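Local coordinates for protein tropomodulin (Caenorhabditis elegans, PDB 1PGV) that probably caps the pointed ends of actin filaments, blocking their elongation and depolymerization, and is represented by its C-terminal domain, at residues M150-V162 and R174-V186. Sequence-based numbering, arbitrary orientation.
Sequences MMAIEENESLLRV and RVSEALERNYERV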
loop_
_atom_site.group_PDB
_atom_site.type_symbol
_atom_site.label_atom_id
_atom_site.label_comp_id
_atom_site.label_asym_id
_atom_site.label_seq_id
_atom_site.Cartn_x
_atom_site.Cartn_y
_atom_site.Cartn_z
ATOM N N MET A 150 8.937 6.469 9.652
ATOM C CA MET A 150 8.880 5.967 11.017
ATOM C C MET A 150 7.840 6.694 11.850
ATOM O O MET A 150 7.180 6.083 12.690
ATOM C CB MET A 150 10.253 6.037 11.693
ATOM C CG MET A 150 10.788 7.429 11.951
ATOM S SD MET A 150 12.313 7.323 12.927
ATOM C CE MET A 150 12.225 8.883 13.834
ATOM N N MET A 151 7.673 7.995 11.622
ATOM C CA MET A 151 6.680 8.741 12.382
ATOM C C MET A 151 5.264 8.432 11.904
ATOM O O MET A 151 4.330 8.363 12.712
ATOM C CB MET A 151 6.944 10.245 12.287
ATOM C CG MET A 151 8.276 10.656 12.910
ATOM S SD MET A 151 8.520 9.956 14.565
ATOM C CE MET A 151 7.457 10.990 15.521
ATOM N N ALA A 152 5.104 8.252 10.597
ATOM C CA ALA A 152 3.799 7.942 10.017
ATOM C C ALA A 152 3.327 6.585 10.521
ATOM O O ALA A 152 2.167 6.419 10.903
ATOM C CB ALA A 152 3.887 7.914 8.502
ATOM N N ILE A 153 4.237 5.622 10.504
ATOM C CA ILE A 153 3.928 4.267 10.954
ATOM C C ILE A 153 3.598 4.250 12.446
ATOM O O ILE A 153 2.650 3.592 12.881
ATOM C CB ILE A 153 5.113 3.328 10.672
ATOM C CG1 ILE A 153 5.282 3.156 9.158
ATOM C CG2 ILE A 153 4.891 1.979 11.351
ATOM C CD1 ILE A 153 6.558 2.436 8.743
ATOM N N GLU A 154 4.379 4.981 13.231
ATOM C CA GLU A 154 4.164 5.032 14.666
ATOM C C GLU A 154 2.772 5.565 14.999
ATOM O O GLU A 154 2.186 5.190 16.012
ATOM C CB GLU A 154 5.253 5.896 15.309
ATOM C CG GLU A 154 5.311 5.845 16.810
ATOM C CD GLU A 154 6.557 6.521 17.351
ATOM O OE1 GLU A 154 7.618 5.863 17.422
ATOM O OE2 GLU A 154 6.467 7.718 17.687
ATOM N N GLU A 155 2.233 6.427 14.141
ATOM C CA GLU A 155 0.910 6.993 14.371
ATOM C C GLU A 155 -0.202 6.087 13.835
ATOM O O GLU A 155 -1.369 6.239 14.199
ATOM C CB GLU A 155 0.803 8.367 13.702
ATOM C CG GLU A 155 -0.365 9.190 14.180
ATOM C CD GLU A 155 -0.468 10.522 13.468
ATOM O OE1 GLU A 155 0.591 11.119 13.168
ATOM O OE2 GLU A 155 -1.608 10.970 13.223
ATOM N N ASN A 156 0.163 5.152 12.968
ATOM C CA ASN A 156 -0.819 4.245 12.371
ATOM C C ASN A 156 -1.104 3.096 13.343
ATOM O O ASN A 156 -0.184 2.420 13.783
ATOM C CB ASN A 156 -0.271 3.688 11.054
ATOM C CG ASN A 156 -1.322 2.929 10.255
ATOM O OD1 ASN A 156 -1.914 1.962 10.749
ATOM N ND2 ASN A 156 -1.562 3.366 9.012
ATOM N N GLU A 157 -2.379 2.878 13.659
ATOM C CA GLU A 157 -2.760 1.816 14.596
ATOM C C GLU A 157 -3.148 0.484 13.946
ATOM O O GLU A 157 -3.299 -0.523 14.644
ATOM C CB GLU A 157 -3.917 2.295 15.479
ATOM C CG GLU A 157 -3.565 3.448 16.406
ATOM C CD GLU A 157 -4.752 3.920 17.236
ATOM O OE1 GLU A 157 -4.578 4.868 18.028
ATOM O OE2 GLU A 157 -5.857 3.350 17.098
ATOM N N SER A 158 -3.289 0.469 12.620
ATOM C CA SER A 158 -3.691 -0.752 11.911
ATOM C C SER A 158 -2.571 -1.567 11.263
ATOM O O SER A 158 -2.669 -2.789 11.169
ATOM C CB SER A 158 -4.734 -0.416 10.845
ATOM O OG SER A 158 -5.903 0.138 11.421
ATOM N N LEU A 159 -1.510 -0.904 10.801
ATOM C CA LEU A 159 -0.405 -1.607 10.159
ATOM C C LEU A 159 0.234 -2.716 10.988
ATOM O O LEU A 159 0.664 -2.495 12.122
ATOM C CB LEU A 159 0.698 -0.614 9.753
ATOM C CG LEU A 159 0.319 0.351 8.631
ATOM C CD1 LEU A 159 1.439 1.379 8.452
ATOM C CD2 LEU A 159 0.104 -0.421 7.334
ATOM N N LEU A 160 0.313 -3.905 10.393
ATOM C CA LEU A 160 0.917 -5.062 11.041
ATOM C C LEU A 160 2.194 -5.465 10.321
ATOM O O LEU A 160 3.117 -5.995 10.934
ATOM C CB LEU A 160 -0.069 -6.238 11.048
ATOM C CG LEU A 160 -1.370 -5.961 11.799
ATOM C CD1 LEU A 160 -2.310 -7.164 11.647
ATOM C CD2 LEU A 160 -1.067 -5.694 13.270
ATOM N N ARG A 161 2.247 -5.207 9.015
ATOM C CA ARG A 161 3.420 -5.554 8.219
ATOM C C ARG A 161 3.783 -4.434 7.250
ATOM O O ARG A 161 2.938 -3.956 6.496
ATOM C CB ARG A 161 3.171 -6.848 7.435
ATOM C CG ARG A 161 3.145 -8.106 8.308
ATOM C CD ARG A 161 2.773 -9.351 7.502
ATOM N NE ARG A 161 1.364 -9.357 7.109
ATOM C CZ ARG A 161 0.348 -9.414 7.966
ATOM N NH1 ARG A 161 0.578 -9.476 9.270
ATOM N NH2 ARG A 161 -0.902 -9.402 7.521
ATOM N N VAL A 162 5.045 -4.016 7.290
ATOM C CA VAL A 162 5.529 -2.962 6.408
ATOM C C VAL A 162 6.784 -3.478 5.719
ATOM O O VAL A 162 7.829 -3.665 6.350
ATOM C CB VAL A 162 5.853 -1.675 7.196
ATOM C CG1 VAL A 162 6.492 -0.628 6.267
ATOM C CG2 VAL A 162 4.577 -1.116 7.803
ATOM N N ARG A 174 11.646 1.987 16.172
ATOM C CA ARG A 174 10.326 2.577 16.341
ATOM C C ARG A 174 9.270 1.894 15.474
ATOM O O ARG A 174 8.119 1.737 15.888
ATOM C CB ARG A 174 10.386 4.081 16.066
ATOM C CG ARG A 174 11.327 4.795 17.029
ATOM C CD ARG A 174 11.397 6.295 16.809
ATOM N NE ARG A 174 10.191 6.987 17.245
ATOM C CZ ARG A 174 10.147 8.284 17.531
ATOM N NH1 ARG A 174 11.246 9.022 17.428
ATOM N NH2 ARG A 174 9.010 8.843 17.913
ATOM N N VAL A 175 9.661 1.468 14.279
ATOM C CA VAL A 175 8.730 0.788 13.391
ATOM C C VAL A 175 8.382 -0.583 13.974
ATOM O O VAL A 175 7.205 -0.930 14.089
ATOM C CB VAL A 175 9.325 0.643 11.979
ATOM C CG1 VAL A 175 8.512 -0.341 11.150
ATOM C CG2 VAL A 175 9.308 2.010 11.292
ATOM N N SER A 176 9.397 -1.349 14.354
ATOM C CA SER A 176 9.164 -2.670 14.939
ATOM C C SER A 176 8.251 -2.563 16.162
ATOM O O SER A 176 7.297 -3.333 16.305
ATOM C CB SER A 176 10.491 -3.317 15.333
ATOM O OG SER A 176 11.150 -2.556 16.330
ATOM N N GLU A 177 8.534 -1.610 17.045
ATOM C CA GLU A 177 7.713 -1.426 18.240
ATOM C C GLU A 177 6.264 -1.098 17.903
ATOM O O GLU A 177 5.333 -1.631 18.519
ATOM C CB GLU A 177 8.293 -0.317 19.118
ATOM C CG GLU A 177 9.573 -0.715 19.812
ATOM C CD GLU A 177 9.360 -1.877 20.756
ATOM O OE1 GLU A 177 8.550 -1.728 21.694
ATOM O OE2 GLU A 177 9.994 -2.935 20.559
ATOM N N ALA A 178 6.068 -0.218 16.928
ATOM C CA ALA A 178 4.729 0.172 16.521
ATOM C C ALA A 178 3.962 -1.010 15.932
ATOM O O ALA A 178 2.782 -1.205 16.236
ATOM C CB ALA A 178 4.802 1.299 15.495
ATOM N N LEU A 179 4.623 -1.790 15.083
ATOM C CA LEU A 179 3.955 -2.932 14.460
ATOM C C LEU A 179 3.581 -3.972 15.512
ATOM O O LEU A 179 2.497 -4.564 15.456
ATOM C CB LEU A 179 4.846 -3.555 13.385
ATOM C CG LEU A 179 5.148 -2.626 12.199
ATOM C CD1 LEU A 179 5.893 -3.394 11.123
ATOM C CD2 LEU A 179 3.850 -2.056 11.638
ATOM N N GLU A 180 4.475 -4.189 16.470
ATOM C CA GLU A 180 4.200 -5.147 17.543
ATOM C C GLU A 180 3.044 -4.640 18.399
ATOM O O GLU A 180 2.173 -5.411 18.807
ATOM C CB GLU A 180 5.445 -5.358 18.405
ATOM C CG GLU A 180 6.410 -6.375 17.832
ATOM C CD GLU A 180 5.759 -7.736 17.640
ATOM O OE1 GLU A 180 5.233 -8.284 18.631
ATOM O OE2 GLU A 180 5.770 -8.254 16.503
ATOM N N ARG A 181 3.043 -3.341 18.676
ATOM C CA ARG A 181 1.981 -2.715 19.456
ATOM C C ARG A 181 0.645 -2.949 18.744
ATOM O O ARG A 181 -0.361 -3.298 19.376
ATOM C CB ARG A 181 2.254 -1.207 19.572
ATOM C CG ARG A 181 1.123 -0.364 20.132
ATOM C CD ARG A 181 1.316 1.104 19.719
ATOM N NE ARG A 181 1.057 1.288 18.292
ATOM C CZ ARG A 181 1.449 2.338 17.574
ATOM N NH1 ARG A 181 2.139 3.324 18.139
ATOM N NH2 ARG A 181 1.136 2.406 16.289
ATOM N N ASN A 182 0.635 -2.755 17.426
ATOM C CA ASN A 182 -0.586 -2.950 16.650
ATOM C C ASN A 182 -1.015 -4.417 16.638
ATOM O O ASN A 182 -2.206 -4.720 16.690
ATOM C CB ASN A 182 -0.392 -2.452 15.213
ATOM C CG ASN A 182 -0.201 -0.944 15.144
ATOM O OD1 ASN A 182 -0.438 -0.237 16.122
ATOM N ND2 ASN A 182 0.207 -0.443 13.978
ATOM N N TYR A 183 -0.049 -5.323 16.575
ATOM C CA TYR A 183 -0.372 -6.743 16.572
ATOM C C TYR A 183 -1.026 -7.107 17.905
ATOM O O TYR A 183 -1.988 -7.878 17.945
ATOM C CB TYR A 183 0.892 -7.572 16.351
ATOM C CG TYR A 183 0.664 -9.067 16.384
ATOM C CD1 TYR A 183 0.682 -9.771 17.588
ATOM C CD2 TYR A 183 0.426 -9.779 15.209
ATOM C CE1 TYR A 183 0.472 -11.151 17.620
ATOM C CE2 TYR A 183 0.214 -11.157 15.228
ATOM C CZ TYR A 183 0.238 -11.834 16.435
ATOM O OH TYR A 183 0.038 -13.198 16.455
ATOM N N GLU A 184 -0.509 -6.544 18.994
ATOM C CA GLU A 184 -1.068 -6.814 20.320
ATOM C C GLU A 184 -2.477 -6.250 20.453
ATOM O O GLU A 184 -3.330 -6.831 21.128
ATOM C CB GLU A 184 -0.167 -6.232 21.408
ATOM C CG GLU A 184 1.080 -7.052 21.643
ATOM C CD GLU A 184 0.742 -8.490 21.986
ATOM O OE1 GLU A 184 -0.065 -8.687 22.919
ATOM O OE2 GLU A 184 1.271 -9.411 21.327
ATOM N N ARG A 185 -2.720 -5.116 19.805
ATOM C CA ARG A 185 -4.031 -4.484 19.835
ATOM C C ARG A 185 -5.054 -5.429 19.199
ATOM O O ARG A 185 -6.167 -5.597 19.712
ATOM C CB ARG A 185 -3.972 -3.150 19.080
ATOM C CG ARG A 185 -5.275 -2.378 19.024
ATOM C CD ARG A 185 -5.002 -0.882 18.867
ATOM N NE ARG A 185 -6.070 -0.196 18.151
ATOM C CZ ARG A 185 -6.340 -0.396 16.864
ATOM N NH1 ARG A 185 -5.613 -1.259 16.169
ATOM N NH2 ARG A 185 -7.324 0.268 16.268
ATOM N N VAL A 186 -4.663 -6.052 18.089
ATOM C CA VAL A 186 -5.525 -6.995 17.381
ATOM C C VAL A 186 -5.748 -8.259 18.213
ATOM O O VAL A 186 -6.876 -8.746 18.326
ATOM C CB VAL A 186 -4.906 -7.412 16.021
ATOM C CG1 VAL A 186 -5.687 -8.580 15.416
ATOM C CG2 VAL A 186 -4.912 -6.223 15.063
HETATM O O HOH W 1 7.340 3.161 18.086
HETATM O O HOH W 2 -3.913 -3.114 15.040
HETATM O O HOH W 3 2.827 -6.855 13.432
#
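Asn182, on helix 169-190, turns its amide into the loop that follows helix 143-155 and ties two of its carbonyls together. ND2 donates to Leu159 O at 2.8 Å, on a lone pair and almost in the amide plane, and to Asn156 O at 2.9 Å, tilted from that carbonyl's plane. OD1, on the other side of the amide, takes Arg181 NE and NH2 from one face of its plane, so the amide's rotation is fixed from both ends. Replacing Asn182 by an alanine is likely to leave the Asn156 and Leu159 carbonyls without their shared donor and to take from Arg181 one of its anchors, the Glu154 carbonyl remaining.

Arg181, bent at chi3, lays its guanidinium flat over Ala178 CA and points its outer edge at the end of helix 143-155. NH1 reaches Glu154 O at 2.8 Å within the carbonyl plane, while NH2 meets the same oxygen from above that plane. Within the loop, Asn156 OD1 accepts from Ser158 N, an Asx turn, extended by Leu159 N to an Asx motif.

At the other end, Glu154 extends with CG anti to its N (chi1 -170°) and meets Arg174 side-on: OE1 takes NE and OE2 takes NH2, each at 2.8 Å, with the two planes 27° apart. Met151 SD sits over one face of this guanidinium, and Glu170 holds NH1.

On the apolar side, Leu179 CD2 wedges among Ile153 CG2, Leu159 CB and Val162 CG2, while Ile153 CD1 packs on Val175 CG2 at 3.8 Å. Leu160 CD2 lies against the helix backbone at Tyr183.

Helix segments 150-155 and 174-186 run nearly parallel (15°) and lie, with edge strand 161-163, at the C-terminal end of tropomodulin's leucine-rich-repeat-like alpha/beta fold, closed by helix 169-190.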